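Local atomic coordinates of putative cytoplasmic protein (Salmonella typhimurium, PDB entry 2GK3), a protein that is of unknown function but forms a hexamer and belongs to a family of putative glutamine amidotransferases. Residues Gly179-Pro184 with Trp239-Asp244; Leu187-Ala192 with Asn205-Leu210. One frame throughout, in Å; residues are numbered along the deposited sequence.

Overall arrangement
Along the chain the order is 179-184, 187-192, 205-210, 239-244, so interaction 2 falls wholly within the span that interaction 1 brings together. The centres of the two lie about 17 Å apart, and residues 179-184 lead directly into strand 185-194, which carries 187-192. Interaction 1 packs that incoming loop against the turn that leads into helix 242-253; interaction 2 joins strand 185-194 to the hairpin of strands 199-204 and 207-215. Together they tie these elements into one part of a fold probably related to glutamine amidotransferases. In the hexamer, no other chain touches interaction 1, whereas Leu187, which opens segment 187-192 but takes no part in the contact itself, packs on Lys102 of a second subunit.

Interaction 1: Gly179-Pro184 with Trp239-Asp244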
loop_
_atom_site.group_PDB
_atom_site.type_symbol
_atom_site.label_atom_id
_atom_site.label_comp_id
_atom_site.label_asym_id
_atom_site.label_seq_id
_atom_site.Cartn_x
_atom_site.Cartn_y
_atom_site.Cartn_z
ATOM N N GLY E 179 -10.290 -5.828 -47.159
ATOM C CA GLY E 179 -10.935 -4.540 -47.404
ATOM C C GLY E 179 -10.542 -3.418 -46.463
ATOM O O GLY E 179 -10.899 -2.268 -46.709
ATOM N N PHE E 180 -9.815 -3.739 -45.389
ATOM C CA PHE E 180 -9.424 -2.740 -44.383
ATOM C C PHE E 180 -8.348 -1.855 -44.982
ATOM O O PHE E 180 -7.602 -2.300 -45.861
ATOM C CB PHE E 180 -8.856 -3.408 -43.117
ATOM C CG PHE E 180 -9.877 -4.144 -42.262
ATOM C CD1 PHE E 180 -11.161 -4.466 -42.748
ATOM C CD2 PHE E 180 -9.527 -4.556 -40.977
ATOM C CE1 PHE E 180 -12.091 -5.162 -41.948
ATOM C CE2 PHE E 180 -10.435 -5.260 -40.175
ATOM C CZ PHE E 180 -11.729 -5.562 -40.667
ATOM N N SER E 181 -8.242 -0.620 -44.503
ATOM C CA SER E 181 -7.234 0.311 -45.014
ATOM C C SER E 181 -6.898 1.326 -43.953
ATOM O O SER E 181 -7.588 1.402 -42.934
ATOM C CB SER E 181 -7.741 1.041 -46.266
ATOM O OG SER E 181 -8.869 1.865 -45.958
ATOM N N ASP E 182 -5.849 2.108 -44.191
ATOM C CA ASP E 182 -5.477 3.207 -43.304
ATOM C C ASP E 182 -5.348 2.733 -41.848
ATOM O O ASP E 182 -6.009 3.245 -40.927
ATOM C CB ASP E 182 -6.473 4.372 -43.449
ATOM C CG ASP E 182 -5.947 5.673 -42.857
ATOM O OD1 ASP E 182 -4.707 5.816 -42.682
ATOM O OD2 ASP E 182 -6.778 6.562 -42.567
ATOM N N TYR E 183 -4.489 1.736 -41.670
ATOM C CA TYR E 183 -4.229 1.128 -40.380
ATOM C C TYR E 183 -3.725 2.135 -39.349
ATOM O O TYR E 183 -2.874 2.973 -39.657
ATOM C CB TYR E 183 -3.266 -0.047 -40.530
ATOM C CG TYR E 183 -3.945 -1.324 -40.965
ATOM C CD1 TYR E 183 -3.968 -1.707 -42.306
ATOM C CD2 TYR E 183 -4.577 -2.165 -40.022
ATOM C CE1 TYR E 183 -4.607 -2.890 -42.709
ATOM C CE2 TYR E 183 -5.211 -3.356 -40.417
ATOM C CZ TYR E 183 -5.219 -3.706 -41.755
ATOM O OH TYR E 183 -5.827 -4.877 -42.141
ATOM N N PRO E 184 -4.266 2.064 -38.117
ATOM C CA PRO E 184 -3.932 3.062 -37.109
ATOM C C PRO E 184 -2.621 2.814 -36.364
ATOM O O PRO E 184 -1.983 1.777 -36.521
ATOM C CB PRO E 184 -5.110 2.989 -36.127
ATOM C CG PRO E 184 -5.816 1.691 -36.420
ATOM C CD PRO E 184 -5.201 1.040 -37.615
ATOM N N TRP E 239 -11.161 4.299 -35.580
ATOM C CA TRP E 239 -10.830 3.728 -36.875
ATOM C C TRP E 239 -12.095 3.048 -37.433
ATOM O O TRP E 239 -12.779 2.328 -36.700
ATOM C CB TRP E 239 -9.677 2.732 -36.691
ATOM C CG TRP E 239 -9.116 2.105 -37.930
ATOM C CD1 TRP E 239 -8.681 2.745 -39.043
ATOM C CD2 TRP E 239 -8.888 0.703 -38.155
ATOM N NE1 TRP E 239 -8.225 1.837 -39.963
ATOM C CE2 TRP E 239 -8.334 0.576 -39.444
ATOM C CE3 TRP E 239 -9.110 -0.459 -37.393
ATOM C CZ2 TRP E 239 -7.985 -0.669 -39.994
ATOM C CZ3 TRP E 239 -8.770 -1.691 -37.935
ATOM C CH2 TRP E 239 -8.214 -1.788 -39.223
ATOM N N PRO E 240 -12.439 3.313 -38.712
ATOM C CA PRO E 240 -13.668 2.811 -39.335
ATOM C C PRO E 240 -13.811 1.295 -39.286
ATOM O O PRO E 240 -14.924 0.774 -39.376
ATOM C CB PRO E 240 -13.518 3.256 -40.791
ATOM C CG PRO E 240 -12.690 4.438 -40.730
ATOM C CD PRO E 240 -11.690 4.165 -39.649
ATOM N N PHE E 241 -12.693 0.593 -39.140
ATOM C CA PHE E 241 -12.726 -0.871 -39.148
ATOM C C PHE E 241 -12.529 -1.498 -37.767
ATOM O O PHE E 241 -12.320 -2.706 -37.648
ATOM C CB PHE E 241 -11.722 -1.414 -40.173
ATOM C CG PHE E 241 -11.971 -0.931 -41.587
ATOM C CD1 PHE E 241 -13.036 -1.433 -42.335
ATOM C CD2 PHE E 241 -11.136 0.025 -42.171
ATOM C CE1 PHE E 241 -13.270 -0.988 -43.643
ATOM C CE2 PHE E 241 -11.357 0.469 -43.479
ATOM C CZ PHE E 241 -12.429 -0.032 -44.213
ATOM N N TYR E 242 -12.616 -0.685 -36.720
ATOM C CA TYR E 242 -12.461 -1.196 -35.362
ATOM C C TYR E 242 -13.475 -2.304 -35.090
ATOM O O TYR E 242 -13.107 -3.401 -34.640
ATOM C CB TYR E 242 -12.614 -0.066 -34.360
ATOM C CG TYR E 242 -12.358 -0.404 -32.908
ATOM C CD1 TYR E 242 -11.058 -0.418 -32.378
ATOM C CD2 TYR E 242 -13.416 -0.638 -32.044
ATOM C CE1 TYR E 242 -10.830 -0.691 -31.025
ATOM C CE2 TYR E 242 -13.201 -0.918 -30.690
ATOM C CZ TYR E 242 -11.918 -0.942 -30.180
ATOM O OH TYR E 242 -11.742 -1.222 -28.831
ATOM N N THR E 243 -14.743 -2.020 -35.397
ATOM C CA THR E 243 -15.837 -2.933 -35.077
ATOM C C THR E 243 -15.703 -4.204 -35.866
ATOM O O THR E 243 -15.793 -5.294 -35.296
ATOM C CB THR E 243 -17.251 -2.305 -35.340
ATOM O OG1 THR E 243 -17.469 -1.215 -34.435
ATOM C CG2 THR E 243 -18.353 -3.333 -35.142
ATOM N N ASP E 244 -15.496 -4.061 -37.175
ATOM C CA ASP E 244 -15.394 -5.210 -38.081
ATOM C C ASP E 244 -14.222 -6.103 -37.729
ATOM O O ASP E 244 -14.319 -7.312 -37.866
ATOM C CB ASP E 244 -15.270 -4.763 -39.546
ATOM C CG ASP E 244 -16.524 -4.071 -40.064
ATOM O OD1 ASP E 244 -17.604 -4.175 -39.419
ATOM O OD2 ASP E 244 -16.421 -3.425 -41.130
#
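Trp239 contributes 116 Å² of buried surface, and residues 180-184 curve round its indole as a hollow round a wedge. Trp239 CG lies anti to the backbone N (chi1 -176°), which swings the indole into that bend. Pro184 lies over one face, its CD 3.7 Å from the centroid of the Trp239 five-membered ring in a CH-pi contact; CB of Phe241 sits above the opposite face, offset toward the rim. At the indole edge, Trp239 NE1 gives a hydrogen bond to Ser181 O (3.1 Å), in the plane of both the ring and the carbonyl. A second bond, from Trp239 NE1 to Asp182 O, is short at 2.8 Å but weak, because its N-H...O angle is only 116°. The far corner of the wedge, Trp239 CH2, comes 3.5 Å from Phe180 CD2 and 3.6 Å from Tyr183 CE2.

Phe180 and Phe241 interlock differently. Their planes are 16° apart, but the rings are displaced until little of one lies over the other, and each receives an aliphatic bump over its centre: Phe241 CB is 3.8 Å from the Phe180 centroid, and Phe180 CA is 3.9 Å from the Phe241 centroid.

This aromatic cluster bridges several elements. Phe180 and Trp239 reach Leu245 of helix 242-253, Pro184 packs on Gln235 and Phe236 of helix 234-237, and Tyr183 lies against Ala167 and Ala169 of strand 164-169.

Interaction 2: Leu187-Ala192 with Asn205-Leu210; sequences LGYNQA and NNDPLL
Tyr189, Asp207 and Pro208 account for most of the 291 Å² buried between these segments, with 82, 63 and 43 Å² respectively. Tyr189 extends from strand 185-194 with its CG between the backbone N and the carbonyl carbon (chi1 64°), a torsion that directs the phenol toward Asn205 and Asp207. Residues 205-206 form the turn between antiparallel strands 199-204 and 207-215, and Tyr189, lying on Val159 and Ile204, reaches over to it. The hydroxyl of Tyr189 donates to Asp207 OD2, which meets the rim of the ring, in its plane. The modelled OH-OD2 separation of 2.5 Å is very short, so its exact length is doubtful. Tyr189 OH also accepts a hydrogen bond from Asn205 ND2 at 3.1 Å, nearly within the plane of that amide, so the phenol is engaged both as donor and as acceptor.

Asp207 OD2 has a second donor, Gln191 NE2, at 2.9 Å. It arrives on the syn side but 32° out of the carboxylate plane, and the amide and carboxylate planes are perpendicular. The bond from Gln191 NE2 to Asp207 OD1 is weak at 3.3 Å. With CG anti to the backbone N and CD anti to CA, the Gln191 chain is stretched enough to carry the amide over.

Pro208 CG packs 3.3 Å from Ala192 O, while Pro208 O takes a bond from a water at 2.8 Å. That water also donates to Asn190 O and accepts from Ala192 N, so it links the two backbones.

Two donors meeting at Asp207 OD2 would favour an ionised carboxylate and steady its charge, though the Tyr189 share rests on a contact of doubtful length. Strand 185-194 is thus joined to strand 207-215 and the turn before it by side-chain and water-mediated hydrogen bonds rather than by a direct backbone ladder.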
loop_
_atom_site.group_PDB
_atom_site.type_symbol
_atom_site.label_atom_id
_atom_site.label_comp_id
_atom_site.label_asym_id
_atom_site.label_seq_id
_atom_site.Cartn_x
_atom_site.Cartn_y
_atom_site.Cartn_z
ATOM N N LEU E 187 0.481 2.275 -29.314
ATOM C CA LEU E 187 1.539 2.819 -28.463
ATOM C C LEU E 187 2.346 1.724 -27.743
ATOM O O LEU E 187 3.165 1.996 -26.860
ATOM C CB LEU E 187 0.957 3.879 -27.517
ATOM C CG LEU E 187 0.974 5.377 -27.937
ATOM C CD1 LEU E 187 1.004 5.671 -29.431
ATOM C CD2 LEU E 187 -0.137 6.150 -27.318
ATOM N N GLY E 188 2.129 0.478 -28.160
ATOM C CA GLY E 188 2.734 -0.656 -27.481
ATOM C C GLY E 188 2.046 -1.963 -27.797
ATOM O O GLY E 188 0.957 -1.977 -28.367
ATOM N N TYR E 189 2.710 -3.064 -27.442
ATOM C CA TYR E 189 2.202 -4.407 -27.687
ATOM C C TYR E 189 3.000 -5.425 -26.879
ATOM O O TYR E 189 4.096 -5.115 -26.393
ATOM C CB TYR E 189 2.222 -4.752 -29.193
ATOM C CG TYR E 189 3.614 -4.809 -29.824
ATOM C CD1 TYR E 189 4.252 -6.034 -30.027
ATOM C CD2 TYR E 189 4.264 -3.647 -30.237
ATOM C CE1 TYR E 189 5.510 -6.107 -30.623
ATOM C CE2 TYR E 189 5.525 -3.697 -30.841
ATOM C CZ TYR E 189 6.146 -4.933 -31.030
ATOM O OH TYR E 189 7.402 -4.997 -31.597
ATOM N N ASN E 190 2.428 -6.620 -26.728
ATOM C CA ASN E 190 3.134 -7.776 -26.181
ATOM C C ASN E 190 3.874 -8.493 -27.305
ATOM O O ASN E 190 3.267 -8.862 -28.325
ATOM C CB ASN E 190 2.158 -8.752 -25.530
ATOM C CG ASN E 190 1.473 -8.182 -24.305
ATOM O OD1 ASN E 190 0.315 -7.773 -24.375
ATOM N ND2 ASN E 190 2.174 -8.158 -23.181
ATOM N N GLN E 191 5.181 -8.683 -27.125
ATOM C CA GLN E 191 5.998 -9.369 -28.127
ATOM C C GLN E 191 5.919 -10.877 -27.992
ATOM O O GLN E 191 6.239 -11.434 -26.956
ATOM C CB GLN E 191 7.464 -8.951 -28.027
ATOM C CG GLN E 191 8.343 -9.562 -29.123
ATOM C CD GLN E 191 9.736 -9.004 -29.110
ATOM O OE1 GLN E 191 10.457 -9.127 -28.125
ATOM N NE2 GLN E 191 10.123 -8.372 -30.200
ATOM N N ALA E 192 5.504 -11.544 -29.057
ATOM C CA ALA E 192 5.463 -13.002 -29.051
ATOM C C ALA E 192 5.974 -13.523 -30.410
ATOM O O ALA E 192 6.211 -12.748 -31.324
ATOM C CB ALA E 192 4.059 -13.502 -28.742
ATOM N N ASN E 205 5.733 -3.409 -35.992
ATOM C CA ASN E 205 7.202 -3.363 -35.786
ATOM C C ASN E 205 7.847 -4.676 -36.247
ATOM O O ASN E 205 8.823 -5.166 -35.667
ATOM C CB ASN E 205 7.504 -3.083 -34.310
ATOM C CG ASN E 205 8.960 -2.725 -34.046
ATOM O OD1 ASN E 205 9.643 -2.135 -34.897
ATOM N ND2 ASN E 205 9.438 -3.063 -32.834
ATOM N N ASN E 206 7.258 -5.252 -37.291
ATOM C CA ASN E 206 7.648 -6.556 -37.815
ATOM C C ASN E 206 7.408 -7.753 -36.869
ATOM O O ASN E 206 7.743 -8.885 -37.213
ATOM C CB ASN E 206 9.091 -6.529 -38.374
ATOM C CG ASN E 206 9.272 -5.472 -39.474
ATOM O OD1 ASN E 206 8.532 -5.442 -40.458
ATOM N ND2 ASN E 206 10.241 -4.596 -39.292
ATOM N N ASP E 207 6.814 -7.517 -35.700
ATOM C CA ASP E 207 6.420 -8.632 -34.818
ATOM C C ASP E 207 4.969 -9.009 -35.142
ATOM O O ASP E 207 4.236 -8.198 -35.694
ATOM C CB ASP E 207 6.529 -8.255 -33.343
ATOM C CG ASP E 207 7.959 -8.224 -32.834
ATOM O OD1 ASP E 207 8.734 -9.179 -33.085
ATOM O OD2 ASP E 207 8.296 -7.241 -32.137
ATOM N N PRO E 208 4.553 -10.243 -34.805
ATOM C CA PRO E 208 3.146 -10.556 -35.098
ATOM C C PRO E 208 2.202 -9.655 -34.284
ATOM O O PRO E 208 2.542 -9.253 -33.146
ATOM C CB PRO E 208 3.000 -12.023 -34.674
ATOM C CG PRO E 208 4.184 -12.351 -33.887
ATOM C CD PRO E 208 5.267 -11.367 -34.168
ATOM N N LEU E 209 1.055 -9.319 -34.882
ATOM C CA LEU E 209 0.015 -8.547 -34.185
ATOM C C LEU E 209 -1.318 -9.309 -34.121
ATOM O O LEU E 209 -1.945 -9.397 -33.057
ATOM C CB LEU E 209 -0.175 -7.156 -34.813
ATOM C CG LEU E 209 -1.343 -6.288 -34.308
ATOM C CD1 LEU E 209 -1.203 -5.944 -32.831
ATOM C CD2 LEU E 209 -1.477 -5.004 -35.131
ATOM N N LEU E 210 -1.757 -9.834 -35.261
ATOM C CA LEU E 210 -2.955 -10.670 -35.304
ATOM C C LEU E 210 -2.594 -12.048 -35.827
ATOM O O LEU E 210 -2.072 -12.167 -36.928
ATOM C CB LEU E 210 -4.052 -10.016 -36.160
ATOM C CG LEU E 210 -5.427 -10.690 -36.209
ATOM C CD1 LEU E 210 -6.105 -10.828 -34.807
ATOM C CD2 LEU E 210 -6.332 -9.950 -37.190
HETATM O O HOH W 1 4.142 -9.751 -30.844
#